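Local coordinates for plasmin and fibronectin-binding protein A (Streptococcus pneumoniae, PDB 4MR0) that binds human fibronectin, plasmin, plasminogen and serum albumin at the bacterial surface, acting as a fibronectin-dependent adhesin and invasin, at residues Glu155-Val160 against Thr179-Ile184; Lys161-Leu166 against Asn188-Val193; Val193-Leu198 against Ala245-Asn250; Ile221-Ala226 against Lys262-Gly267; Ala269-Gly274 against Ser304-Pro309. One frame throughout, in Å; residues are numbered along the deposited sequence.

Contact 1 of 5, residues Glu155-Val160 against Thr179-Ile184; sequences EGTYLV and TILNGI
Tyr158 lies beside Ile180, and Leu159 beside Leu181, in a parallel pairing of the strands 156-160 and 178-182. Backbone bonds carry most of it. Tyr158 N donates to Thr179 O at 2.7 Å, and Leu181 N donates to Tyr158 O at 2.8 Å. Thr179 N to Gly156 O and Val160 N to Leu181 O extend the pattern, and Gly183 N to Val160 O closes it past the end of the second strand.

Apolar contacts fall on two faces. On the face of Thr157, Leu159 and Leu181, Thr157 CG2 reaches Leu181 CB at 3.9 Å, the two side chains crossing at a slant. With CG anti to the backbone N (chi1 169°), Leu159 sends CD1 to 3.7 Å from Gly183 CA and 4.0 Å from Leu181 CD2. On the other face Val160 CG2 makes a loose contact with Ile184 CG1 at 4.4 Å, and Tyr158 and Val160 meet helix 132-143.

Asn182 makes polar side-chain bonds of two kinds. Its OD1 stays within its own turn and accepts from Ile184 N at 3.0 Å, an Asx turn, while ND2 bonds to Ser191 OG and Met223 O. The Tyr158 hydroxyl bonds to Pro154 O. Backbone bonds thus set the register, the leucines pack against each other alongside it, and Asn182 fixes the turn where the strand ends.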
# COMPACT_ATOMS: atom_id res chain seq x y z
N GLU A 155 -18.29 0.39 24.63
CA GLU A 155 -17.41 -0.76 24.78
C GLU A 155 -18.20 -2.02 24.43
O GLU A 155 -19.39 -2.11 24.75
CB GLU A 155 -16.91 -0.88 26.22
CG GLU A 155 -15.96 -2.04 26.43
CD GLU A 155 -15.61 -2.25 27.90
OE1 GLU A 155 -15.50 -1.24 28.64
OE2 GLU A 155 -15.42 -3.42 28.30
N GLY A 156 -17.55 -2.98 23.79
CA GLY A 156 -18.22 -4.21 23.43
C GLY A 156 -17.72 -4.82 22.14
O GLY A 156 -16.79 -4.30 21.52
N THR A 157 -18.32 -5.93 21.74
CA THR A 157 -17.94 -6.60 20.50
C THR A 157 -19.20 -6.70 19.66
O THR A 157 -20.17 -7.34 20.04
CB THR A 157 -17.37 -8.00 20.77
OG1 THR A 157 -16.25 -7.88 21.64
CG2 THR A 157 -16.91 -8.64 19.47
N TYR A 158 -19.19 -6.04 18.51
CA TYR A 158 -20.34 -6.00 17.62
C TYR A 158 -20.19 -6.91 16.42
O TYR A 158 -19.51 -6.58 15.45
CB TYR A 158 -20.57 -4.56 17.18
CG TYR A 158 -20.73 -3.63 18.35
CD1 TYR A 158 -21.98 -3.42 18.93
CD2 TYR A 158 -19.62 -2.99 18.92
CE1 TYR A 158 -22.13 -2.60 20.05
CE2 TYR A 158 -19.76 -2.18 20.04
CZ TYR A 158 -21.01 -1.99 20.60
OH TYR A 158 -21.16 -1.19 21.70
N LEU A 159 -20.84 -8.07 16.48
CA LEU A 159 -20.80 -9.03 15.40
C LEU A 159 -21.72 -8.59 14.26
O LEU A 159 -22.83 -8.11 14.52
CB LEU A 159 -21.26 -10.40 15.90
CG LEU A 159 -21.53 -11.48 14.85
CD1 LEU A 159 -20.21 -11.95 14.25
CD2 LEU A 159 -22.28 -12.66 15.48
N VAL A 160 -21.26 -8.73 13.02
CA VAL A 160 -22.10 -8.41 11.86
C VAL A 160 -22.07 -9.60 10.91
O VAL A 160 -21.00 -10.12 10.60
CB VAL A 160 -21.65 -7.12 11.11
CG1 VAL A 160 -21.83 -5.92 12.03
CG2 VAL A 160 -20.21 -7.25 10.62
N THR A 179 -15.12 -3.24 19.57
CA THR A 179 -14.58 -4.05 18.48
C THR A 179 -15.69 -4.49 17.52
O THR A 179 -16.72 -5.01 17.95
CB THR A 179 -13.89 -5.34 19.00
OG1 THR A 179 -12.72 -4.99 19.76
CG2 THR A 179 -13.48 -6.24 17.85
N ILE A 180 -15.49 -4.27 16.23
CA ILE A 180 -16.46 -4.69 15.25
C ILE A 180 -15.97 -6.04 14.76
O ILE A 180 -14.86 -6.15 14.22
CB ILE A 180 -16.57 -3.66 14.11
CG1 ILE A 180 -17.22 -2.38 14.67
CG2 ILE A 180 -17.38 -4.21 12.95
CD1 ILE A 180 -17.42 -1.29 13.66
N LEU A 181 -16.77 -7.09 14.98
CA LEU A 181 -16.38 -8.44 14.58
C LEU A 181 -16.97 -8.89 13.25
O LEU A 181 -18.18 -8.97 13.09
CB LEU A 181 -16.78 -9.43 15.68
CG LEU A 181 -16.46 -10.91 15.44
CD1 LEU A 181 -14.96 -11.11 15.27
CD2 LEU A 181 -17.00 -11.74 16.61
N ASN A 182 -16.09 -9.20 12.30
CA ASN A 182 -16.56 -9.64 10.99
C ASN A 182 -17.11 -11.07 11.00
O ASN A 182 -16.36 -12.04 11.13
CB ASN A 182 -15.44 -9.54 9.96
CG ASN A 182 -15.87 -10.03 8.60
OD1 ASN A 182 -17.06 -10.03 8.29
ND2 ASN A 182 -14.90 -10.43 7.78
N GLY A 183 -18.43 -11.18 10.84
CA GLY A 183 -19.07 -12.48 10.81
C GLY A 183 -19.67 -12.78 9.45
O GLY A 183 -20.53 -13.66 9.32
N ILE A 184 -19.23 -12.05 8.43
CA ILE A 184 -19.73 -12.24 7.07
C ILE A 184 -19.07 -13.48 6.47
O ILE A 184 -17.91 -13.46 6.06
CB ILE A 184 -19.41 -11.00 6.21
CG1 ILE A 184 -19.86 -9.74 6.95
CG2 ILE A 184 -20.14 -11.08 4.88
CD1 ILE A 184 -19.33 -8.44 6.35

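Contact 2 of 5, residues Lys161-Leu166 against Asn188-Val193; sequences KEIVFL and NHPSIV. With MN (manganese (II) ion), chain F.
Glu162 and His189 meet across the contact through a shared manganese ion. Glu162 OE2 binds it at 2.2 Å and His189 NE2 at 2.3 Å. The two side chains cross at about a right angle, with the carboxylate and ring planes 82° apart. Glu162 is bent at chi2 (-74°), which curls its carboxylate back. OE1 can then accept from Ile163 N at 2.7 Å with its anti lone pair, and also from a metal-bound water. His189 has CG anti to the backbone N (chi1 -172°). Its ring is held from the far side, because ND1 donates to Pro190 O at 2.7 Å, in the ring plane and on a carbonyl lone pair. Both ligands are thus positioned by backbone groups close in sequence.

Ile163 packs beside the site. Its CD1 approaches His189 CE1 at 3.8 Å, and its CG1 lies 3.5 Å from Ile192 O. Further along, Val164 N donates to Val193 O at 2.9 Å, a nearly straight bond. Thr200 O and three waters complete six ligands around the metal. The arrangement is a manganese site between loops of successive turns of a parallel beta-helix.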
# COMPACT_ATOMS: atom_id res chain seq x y z
N LYS A 161 -23.23 -10.03 10.46
CA LYS A 161 -23.30 -11.17 9.56
C LYS A 161 -23.51 -10.78 8.10
O LYS A 161 -23.64 -11.65 7.23
CB LYS A 161 -24.39 -12.15 10.01
CG LYS A 161 -24.06 -12.83 11.33
CD LYS A 161 -24.88 -14.11 11.48
CE LYS A 161 -24.61 -14.80 12.80
NZ LYS A 161 -25.30 -16.12 12.85
N GLU A 162 -23.54 -9.48 7.85
CA GLU A 162 -23.67 -8.94 6.50
C GLU A 162 -23.01 -7.57 6.48
O GLU A 162 -22.65 -7.03 7.53
CB GLU A 162 -25.14 -8.83 6.07
CG GLU A 162 -25.56 -9.80 4.95
CD GLU A 162 -25.04 -9.40 3.56
OE1 GLU A 162 -24.32 -8.39 3.42
OE2 GLU A 162 -25.36 -10.12 2.58
N ILE A 163 -22.85 -7.03 5.28
CA ILE A 163 -22.20 -5.75 5.05
C ILE A 163 -22.98 -4.56 5.59
O ILE A 163 -24.20 -4.50 5.47
CB ILE A 163 -21.98 -5.52 3.53
CG1 ILE A 163 -21.19 -6.69 2.94
CG2 ILE A 163 -21.25 -4.20 3.28
CD1 ILE A 163 -21.14 -6.69 1.41
N VAL A 164 -22.25 -3.62 6.19
CA VAL A 164 -22.82 -2.39 6.73
C VAL A 164 -22.53 -1.31 5.69
O VAL A 164 -21.42 -1.25 5.15
CB VAL A 164 -22.14 -2.00 8.06
CG1 VAL A 164 -22.66 -0.65 8.54
CG2 VAL A 164 -22.40 -3.08 9.11
N PHE A 165 -23.50 -0.46 5.41
CA PHE A 165 -23.32 0.58 4.41
C PHE A 165 -23.22 1.97 5.00
O PHE A 165 -24.16 2.46 5.64
CB PHE A 165 -24.45 0.51 3.39
CG PHE A 165 -24.59 -0.85 2.77
CD1 PHE A 165 -23.65 -1.31 1.86
CD2 PHE A 165 -25.63 -1.70 3.15
CE1 PHE A 165 -23.72 -2.60 1.34
CE2 PHE A 165 -25.72 -2.99 2.63
CZ PHE A 165 -24.76 -3.44 1.72
N LEU A 166 -22.07 2.61 4.80
CA LEU A 166 -21.85 3.95 5.30
C LEU A 166 -22.66 4.88 4.41
O LEU A 166 -22.90 4.57 3.24
CB LEU A 166 -20.37 4.30 5.22
CG LEU A 166 -19.46 3.36 6.01
CD1 LEU A 166 -18.00 3.72 5.77
CD2 LEU A 166 -19.80 3.44 7.50
N ASN A 188 -19.20 -17.24 -2.44
CA ASN A 188 -19.20 -16.43 -3.66
C ASN A 188 -19.64 -15.00 -3.33
O ASN A 188 -20.34 -14.36 -4.12
CB ASN A 188 -20.18 -17.04 -4.67
CG ASN A 188 -20.03 -16.45 -6.07
OD1 ASN A 188 -21.02 -16.33 -6.81
ND2 ASN A 188 -18.81 -16.09 -6.44
N HIS A 189 -19.20 -14.50 -2.18
CA HIS A 189 -19.61 -13.19 -1.71
C HIS A 189 -18.47 -12.51 -0.94
O HIS A 189 -17.69 -13.18 -0.24
CB HIS A 189 -20.83 -13.41 -0.80
CG HIS A 189 -21.54 -12.16 -0.37
ND1 HIS A 189 -20.99 -11.26 0.52
CD2 HIS A 189 -22.79 -11.72 -0.62
CE1 HIS A 189 -21.88 -10.32 0.80
NE2 HIS A 189 -22.98 -10.58 0.12
N PRO A 190 -18.34 -11.18 -1.06
CA PRO A 190 -17.25 -10.51 -0.34
C PRO A 190 -17.46 -10.56 1.18
O PRO A 190 -18.58 -10.70 1.66
CB PRO A 190 -17.28 -9.09 -0.89
CG PRO A 190 -18.71 -8.91 -1.32
CD PRO A 190 -19.05 -10.24 -1.95
N SER A 191 -16.36 -10.46 1.91
CA SER A 191 -16.40 -10.47 3.37
C SER A 191 -15.70 -9.19 3.81
O SER A 191 -14.62 -9.23 4.41
CB SER A 191 -15.69 -11.70 3.93
OG SER A 191 -15.81 -11.78 5.34
N ILE A 192 -16.31 -8.06 3.48
CA ILE A 192 -15.80 -6.74 3.80
C ILE A 192 -16.88 -6.09 4.66
O ILE A 192 -18.03 -6.02 4.26
CB ILE A 192 -15.57 -5.93 2.52
CG1 ILE A 192 -14.55 -6.67 1.63
CG2 ILE A 192 -15.09 -4.51 2.85
CD1 ILE A 192 -14.34 -6.06 0.24
N VAL A 193 -16.49 -5.62 5.85
CA VAL A 193 -17.42 -5.04 6.81
C VAL A 193 -18.19 -3.77 6.42
O VAL A 193 -19.41 -3.71 6.61
CB VAL A 193 -16.70 -4.77 8.15
CG1 VAL A 193 -17.70 -4.31 9.20
CG2 VAL A 193 -16.00 -6.04 8.62
MN MN F . -25.20 -9.94 0.41
O HOH W 1 -24.65 -7.67 0.87
O HOH W 2 -26.01 -12.18 0.22
O HOH W 3 -27.31 -9.11 0.55

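Contact 3 of 5, residues Val193-Leu198 against Ala245-Asn250; sequences VFMTGL and AFAIGN
This is a buried parallel strand pairing between neighbouring turns of the beta-helix, just after corners at Val193 and Ala245. Phe194 pairs with Phe246 and Met195 with Ala247. Phe194 N donates to Ala245 O at 2.7 Å, and Phe194 O accepts from Ala247 N at 2.8 Å. A longer bond, from Thr196 N to Ala247 O at 3.3 Å, follows.

The two phenylalanines lie side by side and point the same way. Their planes are only 25° apart, but the rings are slid so far that they barely overlap, with centroids 5.2 Å apart. Phe194 CD2 sits over one face of the Phe246 ring, 3.6 Å from Phe246 CE1. Tyr216 meets both rings edge-to-face, and Ile221 touches both. On the opposite face of the pairing, Met195 CG rests against Ala247 CB at 3.5 Å. The rest of the methionine chain is extended and touches Ile163 and Tyr317.

Thr196 ends the pairing with a side-chain bond. Its OG1 lies between the backbone N and the carbonyl carbon (chi1 62°). From there it accepts from Gly249 N at 3.1 Å, with an N-H...O angle of 163°. The hydroxyl therefore takes over as acceptor where the first chain leaves the strand. The chemistry implies a slid, near-parallel phenylalanine pair inside the helix, aligned by main-chain bonds and finished by one threonine.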
# COMPACT_ATOMS: atom_id res chain seq x y z
N VAL A 193 -16.49 -5.62 5.85
CA VAL A 193 -17.42 -5.04 6.81
C VAL A 193 -18.19 -3.77 6.42
O VAL A 193 -19.41 -3.71 6.61
CB VAL A 193 -16.70 -4.77 8.15
CG1 VAL A 193 -17.70 -4.31 9.20
CG2 VAL A 193 -16.00 -6.04 8.62
N PHE A 194 -17.49 -2.77 5.90
CA PHE A 194 -18.11 -1.51 5.52
C PHE A 194 -17.94 -1.15 4.04
O PHE A 194 -16.85 -1.33 3.48
CB PHE A 194 -17.51 -0.36 6.35
CG PHE A 194 -17.75 -0.50 7.83
CD1 PHE A 194 -19.02 -0.31 8.36
CD2 PHE A 194 -16.70 -0.82 8.68
CE1 PHE A 194 -19.24 -0.43 9.73
CE2 PHE A 194 -16.91 -0.95 10.05
CZ PHE A 194 -18.19 -0.76 10.57
N MET A 195 -19.01 -0.64 3.43
CA MET A 195 -19.00 -0.21 2.03
C MET A 195 -19.75 1.13 1.91
O MET A 195 -20.61 1.44 2.74
CB MET A 195 -19.68 -1.24 1.15
CG MET A 195 -18.85 -2.50 0.91
SD MET A 195 -19.55 -3.56 -0.38
CE MET A 195 -18.52 -5.00 -0.28
N THR A 196 -19.40 1.93 0.90
CA THR A 196 -20.04 3.22 0.69
C THR A 196 -21.08 3.16 -0.41
O THR A 196 -21.54 4.18 -0.93
CB THR A 196 -19.01 4.31 0.33
OG1 THR A 196 -18.37 3.96 -0.90
CG2 THR A 196 -17.97 4.45 1.43
N GLY A 197 -21.46 1.94 -0.77
CA GLY A 197 -22.47 1.74 -1.80
C GLY A 197 -23.13 0.40 -1.54
O GLY A 197 -22.57 -0.45 -0.84
N LEU A 198 -24.30 0.18 -2.12
CA LEU A 198 -25.03 -1.07 -1.91
C LEU A 198 -24.45 -2.28 -2.62
O LEU A 198 -23.87 -2.19 -3.70
CB LEU A 198 -26.49 -0.90 -2.33
CG LEU A 198 -27.33 0.09 -1.53
CD1 LEU A 198 -28.76 0.09 -2.07
CD2 LEU A 198 -27.32 -0.28 -0.05
N ALA A 245 -11.97 -4.63 5.63
CA ALA A 245 -12.78 -3.76 6.49
C ALA A 245 -13.58 -2.70 5.75
O ALA A 245 -14.76 -2.48 6.05
CB ALA A 245 -11.88 -3.08 7.54
N PHE A 246 -12.94 -2.04 4.79
CA PHE A 246 -13.59 -0.96 4.05
C PHE A 246 -13.48 -1.07 2.53
O PHE A 246 -12.43 -1.41 1.99
CB PHE A 246 -12.98 0.39 4.44
CG PHE A 246 -13.34 0.86 5.83
CD1 PHE A 246 -14.53 1.55 6.06
CD2 PHE A 246 -12.48 0.63 6.90
CE1 PHE A 246 -14.85 2.02 7.33
CE2 PHE A 246 -12.79 1.10 8.18
CZ PHE A 246 -13.97 1.79 8.39
N ALA A 247 -14.59 -0.77 1.85
CA ALA A 247 -14.62 -0.73 0.39
C ALA A 247 -15.19 0.66 0.13
O ALA A 247 -16.40 0.89 0.19
CB ALA A 247 -15.55 -1.80 -0.17
N ILE A 248 -14.29 1.61 -0.12
CA ILE A 248 -14.64 3.00 -0.37
C ILE A 248 -14.61 3.28 -1.87
O ILE A 248 -13.55 3.32 -2.48
CB ILE A 248 -13.64 3.92 0.36
CG1 ILE A 248 -13.65 3.60 1.86
CG2 ILE A 248 -13.99 5.38 0.13
CD1 ILE A 248 -12.50 4.20 2.62
N GLY A 249 -15.78 3.47 -2.46
CA GLY A 249 -15.83 3.74 -3.89
C GLY A 249 -16.68 4.94 -4.26
O GLY A 249 -17.75 5.15 -3.69
N ASN A 250 -16.19 5.72 -5.22
CA ASN A 250 -16.89 6.90 -5.69
C ASN A 250 -17.25 7.81 -4.51
O ASN A 250 -18.30 8.46 -4.50
CB ASN A 250 -18.18 6.50 -6.43
CG ASN A 250 -18.64 7.55 -7.44
OD1 ASN A 250 -19.77 7.50 -7.95
ND2 ASN A 250 -17.76 8.50 -7.74

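Contact 4 of 5, residues Ile221-Ala226 against Lys262-Gly267; sequences IDMNGA and KDSYQG
Gly225 N donates to Asp263 O at 2.7 Å, just beyond the end of strand 220-222. The contact belongs to a parallel beta-helix, in which strands 220-222 and 260-265 lie on adjacent turns. Asp222 pairs with Lys262 in parallel register. Lys262 N donates to Ile221 O, and Met223 N donates to Lys262 O at 2.8 Å.

The Met223 side chain packs close to that same carbonyl. Its CB comes to 3.2 Å of Lys262 O, and its CE to 3.4 Å. The chain bends at chi3 (-83°), which folds the methyl back over the neighbouring strand. Its SD and CE also touch Ser264 CB. Met223 O bonds to Ser243 OG and Asn182 ND2, and Ser264 OG bonds to Ser243 O, which ties both segments to the strand that follows and the one before.

A water lies between the two acids, 2.7 Å from Asp222 OD1 and 2.6 Å from Asp263 OD2. Placed there, it may lessen the repulsion between these oxygens. The other oxygen of Asp263, OD1, is held by Ser339 and Ser342, from a later part of the chain.

The two chains run close at Gly225. Tyr265 takes its place beside the glycine: its CB lies 3.7 Å from Gly225 CA, and its CD1 lies 3.6 Å from Gly225 O.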
# COMPACT_ATOMS: atom_id res chain seq x y z
N ILE A 221 -11.35 -3.30 14.37
CA ILE A 221 -12.18 -3.99 13.40
C ILE A 221 -11.46 -5.32 13.24
O ILE A 221 -10.35 -5.36 12.72
CB ILE A 221 -12.23 -3.28 12.03
CG1 ILE A 221 -12.94 -1.94 12.16
CG2 ILE A 221 -12.98 -4.16 11.02
CD1 ILE A 221 -13.03 -1.15 10.84
N ASP A 222 -12.07 -6.39 13.75
CA ASP A 222 -11.48 -7.72 13.65
C ASP A 222 -11.98 -8.30 12.34
O ASP A 222 -13.12 -8.74 12.23
CB ASP A 222 -11.98 -8.59 14.82
CG ASP A 222 -11.25 -9.91 14.92
OD1 ASP A 222 -10.72 -10.38 13.89
OD2 ASP A 222 -11.21 -10.50 16.02
N MET A 223 -11.12 -8.32 11.33
CA MET A 223 -11.54 -8.84 10.05
C MET A 223 -11.71 -10.36 10.11
O MET A 223 -12.12 -11.00 9.14
CB MET A 223 -10.53 -8.40 8.99
CG MET A 223 -10.49 -6.87 8.85
SD MET A 223 -9.27 -6.21 7.66
CE MET A 223 -7.75 -6.24 8.82
N ASN A 224 -11.39 -10.92 11.28
CA ASN A 224 -11.59 -12.33 11.61
C ASN A 224 -11.04 -13.35 10.61
O ASN A 224 -11.67 -14.39 10.37
CB ASN A 224 -13.10 -12.52 11.80
CG ASN A 224 -13.46 -13.65 12.76
OD1 ASN A 224 -12.63 -14.12 13.54
ND2 ASN A 224 -14.72 -14.07 12.71
N GLY A 225 -9.86 -13.09 10.07
CA GLY A 225 -9.31 -14.00 9.08
C GLY A 225 -8.30 -15.07 9.49
O GLY A 225 -7.77 -15.75 8.62
N ALA A 226 -8.04 -15.23 10.78
CA ALA A 226 -7.08 -16.24 11.24
C ALA A 226 -7.39 -17.60 10.62
O ALA A 226 -8.56 -17.97 10.45
CB ALA A 226 -7.09 -16.33 12.76
N LYS A 262 -7.38 -5.86 12.36
CA LYS A 262 -6.77 -7.15 12.63
C LYS A 262 -7.14 -8.32 11.74
O LYS A 262 -8.30 -8.49 11.35
CB LYS A 262 -7.07 -7.59 14.06
CG LYS A 262 -6.60 -6.67 15.17
CD LYS A 262 -6.93 -7.30 16.52
CE LYS A 262 -6.48 -6.42 17.68
NZ LYS A 262 -6.75 -7.09 18.98
N ASP A 263 -6.13 -9.13 11.45
CA ASP A 263 -6.28 -10.37 10.71
C ASP A 263 -7.12 -10.44 9.45
O ASP A 263 -8.18 -11.07 9.42
CB ASP A 263 -6.75 -11.44 11.69
CG ASP A 263 -5.92 -11.46 12.96
OD1 ASP A 263 -4.68 -11.56 12.84
OD2 ASP A 263 -6.50 -11.37 14.06
N SER A 264 -6.62 -9.82 8.39
CA SER A 264 -7.30 -9.84 7.11
C SER A 264 -7.06 -11.24 6.53
O SER A 264 -5.95 -11.77 6.63
CB SER A 264 -6.68 -8.78 6.19
OG SER A 264 -7.11 -8.96 4.86
N TYR A 265 -8.08 -11.85 5.94
CA TYR A 265 -7.89 -13.16 5.32
C TYR A 265 -7.49 -12.89 3.88
O TYR A 265 -8.34 -12.59 3.04
CB TYR A 265 -9.19 -13.98 5.34
CG TYR A 265 -9.06 -15.33 4.65
CD1 TYR A 265 -8.11 -16.26 5.08
CD2 TYR A 265 -9.89 -15.68 3.59
CE1 TYR A 265 -7.99 -17.51 4.47
CE2 TYR A 265 -9.78 -16.92 2.96
CZ TYR A 265 -8.82 -17.83 3.41
OH TYR A 265 -8.69 -19.06 2.81
N GLN A 266 -6.18 -12.99 3.62
CA GLN A 266 -5.61 -12.74 2.30
C GLN A 266 -6.38 -11.68 1.53
O GLN A 266 -6.79 -11.89 0.39
CB GLN A 266 -5.53 -14.04 1.48
CG GLN A 266 -6.86 -14.74 1.23
CD GLN A 266 -6.69 -16.05 0.47
OE1 GLN A 266 -7.66 -16.72 0.13
NE2 GLN A 266 -5.44 -16.40 0.20
N GLY A 267 -6.57 -10.52 2.15
CA GLY A 267 -7.33 -9.47 1.48
C GLY A 267 -6.85 -8.05 1.74
O GLY A 267 -5.78 -7.82 2.31
O HOH W 4 -8.90 -12.22 14.59

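Contact 5 of 5, residues Ala269-Gly274 against Ser304-Pro309; sequences AIQIAG and SIQIEP. With MN (manganese (II) ion), chain G.
Gln271, Gln306 and Glu308 close round one manganese ion. Gln271 OE1 binds at 2.3 Å and Gln306 OE1 at 2.2 Å. Glu308 is bidentate but uneven, with OE2 at 2.3 Å and OE1 at 2.6 Å from the metal. Gly314 O supplies a further ligand.

The two glutamines lie side by side and point the same way, their amide planes 36° apart. Glu308 has CG in the position between N and carbonyl carbon (chi1 67°), which brings its carboxylate to the metal and lays CG 3.7 Å from Ala273 CB. Gln271 NE2 bonds to Tyr317 OH, which helps fix the turn of the amide.

The backbone sets the spacing. Gln306 N donates to Ile270 O and Glu308 N to Ile272 O, each at 2.9 Å, with Ile272 N returning a bond to Gln306 O. On the reverse face Ile270, Ile272, Ile305 and Ile307 pack loosely against one another, as where Ile272 CD1 lies 4.4 Å from Ile305 CG2. These isoleucines pack inward on strands 278-289 and 329-337, while strand 243-252 flanks 270-273 on its other edge.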
# COMPACT_ATOMS: atom_id res chain seq x y z
N ALA A 269 -7.45 -4.60 3.64
CA ALA A 269 -8.13 -4.06 4.80
C ALA A 269 -8.97 -2.88 4.31
O ALA A 269 -10.09 -2.66 4.76
CB ALA A 269 -7.11 -3.58 5.83
N ILE A 270 -8.41 -2.14 3.36
CA ILE A 270 -9.09 -0.98 2.80
C ILE A 270 -8.86 -0.86 1.30
O ILE A 270 -7.75 -1.04 0.82
CB ILE A 270 -8.57 0.33 3.45
CG1 ILE A 270 -8.85 0.32 4.95
CG2 ILE A 270 -9.23 1.54 2.78
CD1 ILE A 270 -8.20 1.49 5.70
N GLN A 271 -9.93 -0.57 0.56
CA GLN A 271 -9.84 -0.34 -0.88
C GLN A 271 -10.44 1.04 -1.11
O GLN A 271 -11.57 1.31 -0.71
CB GLN A 271 -10.62 -1.38 -1.68
CG GLN A 271 -10.01 -2.77 -1.67
CD GLN A 271 -10.87 -3.78 -2.41
OE1 GLN A 271 -10.89 -3.81 -3.64
NE2 GLN A 271 -11.58 -4.61 -1.66
N ILE A 272 -9.66 1.90 -1.75
CA ILE A 272 -10.08 3.26 -2.06
C ILE A 272 -10.06 3.33 -3.57
O ILE A 272 -8.99 3.34 -4.18
CB ILE A 272 -9.07 4.28 -1.46
CG1 ILE A 272 -9.00 4.10 0.06
CG2 ILE A 272 -9.48 5.71 -1.82
CD1 ILE A 272 -7.84 4.85 0.71
N ALA A 273 -11.25 3.37 -4.16
CA ALA A 273 -11.40 3.37 -5.61
C ALA A 273 -12.25 4.53 -6.11
O ALA A 273 -13.38 4.71 -5.66
CB ALA A 273 -12.03 2.05 -6.07
N GLY A 274 -11.70 5.29 -7.06
CA GLY A 274 -12.42 6.42 -7.60
C GLY A 274 -12.90 7.36 -6.51
O GLY A 274 -13.95 7.99 -6.63
N SER A 304 -2.71 -4.21 1.85
CA SER A 304 -3.60 -3.94 2.98
C SER A 304 -4.42 -2.67 2.73
O SER A 304 -5.57 -2.55 3.18
CB SER A 304 -2.79 -3.83 4.27
OG SER A 304 -2.21 -5.09 4.56
N ILE A 305 -3.82 -1.72 2.04
CA ILE A 305 -4.51 -0.50 1.65
C ILE A 305 -4.26 -0.33 0.16
O ILE A 305 -3.15 0.01 -0.25
CB ILE A 305 -4.00 0.76 2.38
CG1 ILE A 305 -4.24 0.63 3.89
CG2 ILE A 305 -4.73 1.99 1.85
CD1 ILE A 305 -3.73 1.82 4.70
N GLN A 306 -5.28 -0.60 -0.63
CA GLN A 306 -5.16 -0.48 -2.07
C GLN A 306 -5.80 0.84 -2.50
O GLN A 306 -6.89 1.19 -2.04
CB GLN A 306 -5.87 -1.66 -2.76
CG GLN A 306 -5.85 -1.61 -4.28
CD GLN A 306 -6.55 -2.81 -4.90
OE1 GLN A 306 -7.59 -3.25 -4.41
NE2 GLN A 306 -5.99 -3.33 -5.99
N ILE A 307 -5.11 1.57 -3.35
CA ILE A 307 -5.58 2.85 -3.87
C ILE A 307 -5.63 2.59 -5.37
O ILE A 307 -4.60 2.40 -6.01
CB ILE A 307 -4.58 3.97 -3.54
CG1 ILE A 307 -4.40 4.05 -2.02
CG2 ILE A 307 -5.09 5.30 -4.10
CD1 ILE A 307 -3.22 4.92 -1.59
N GLU A 308 -6.83 2.61 -5.93
CA GLU A 308 -6.96 2.27 -7.34
C GLU A 308 -8.05 3.06 -8.05
O GLU A 308 -8.83 3.77 -7.43
CB GLU A 308 -7.33 0.79 -7.41
CG GLU A 308 -8.73 0.55 -6.83
CD GLU A 308 -9.01 -0.90 -6.47
OE1 GLU A 308 -8.62 -1.80 -7.24
OE2 GLU A 308 -9.64 -1.13 -5.41
N PRO A 309 -8.07 2.97 -9.39
CA PRO A 309 -9.10 3.68 -10.16
C PRO A 309 -10.35 2.81 -10.01
O PRO A 309 -10.25 1.66 -9.59
CB PRO A 309 -8.54 3.70 -11.58
CG PRO A 309 -7.66 2.48 -11.63
CD PRO A 309 -6.98 2.50 -10.27
MN MN G . -9.55 -3.42 -5.48

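How the contacts relate
The five contacts join successive turns of one parallel beta-helix. Contacts 1 and 4 share a border: Ile180 O and Asp222 N are 2.8 Å apart, so strand 178-182 lies between 156-160 and 220-222. Contacts 2 and 3 share Val193, with Leu166 N 2.8 Å from Met195 O. Contact 3 leads on to contact 5, where Ile248 N lies 2.8 Å from Gln271 O. The interior is common ground: Ile180 CD1 of contact 1 reaches Phe194 CZ of contact 3 at 3.2 Å, and Met223 SD of contact 4 lies 3.8 Å from Ala269 CA of contact 5. Contacts 2 and 5, with centres about 16 Å apart, each hold a separate manganese ion.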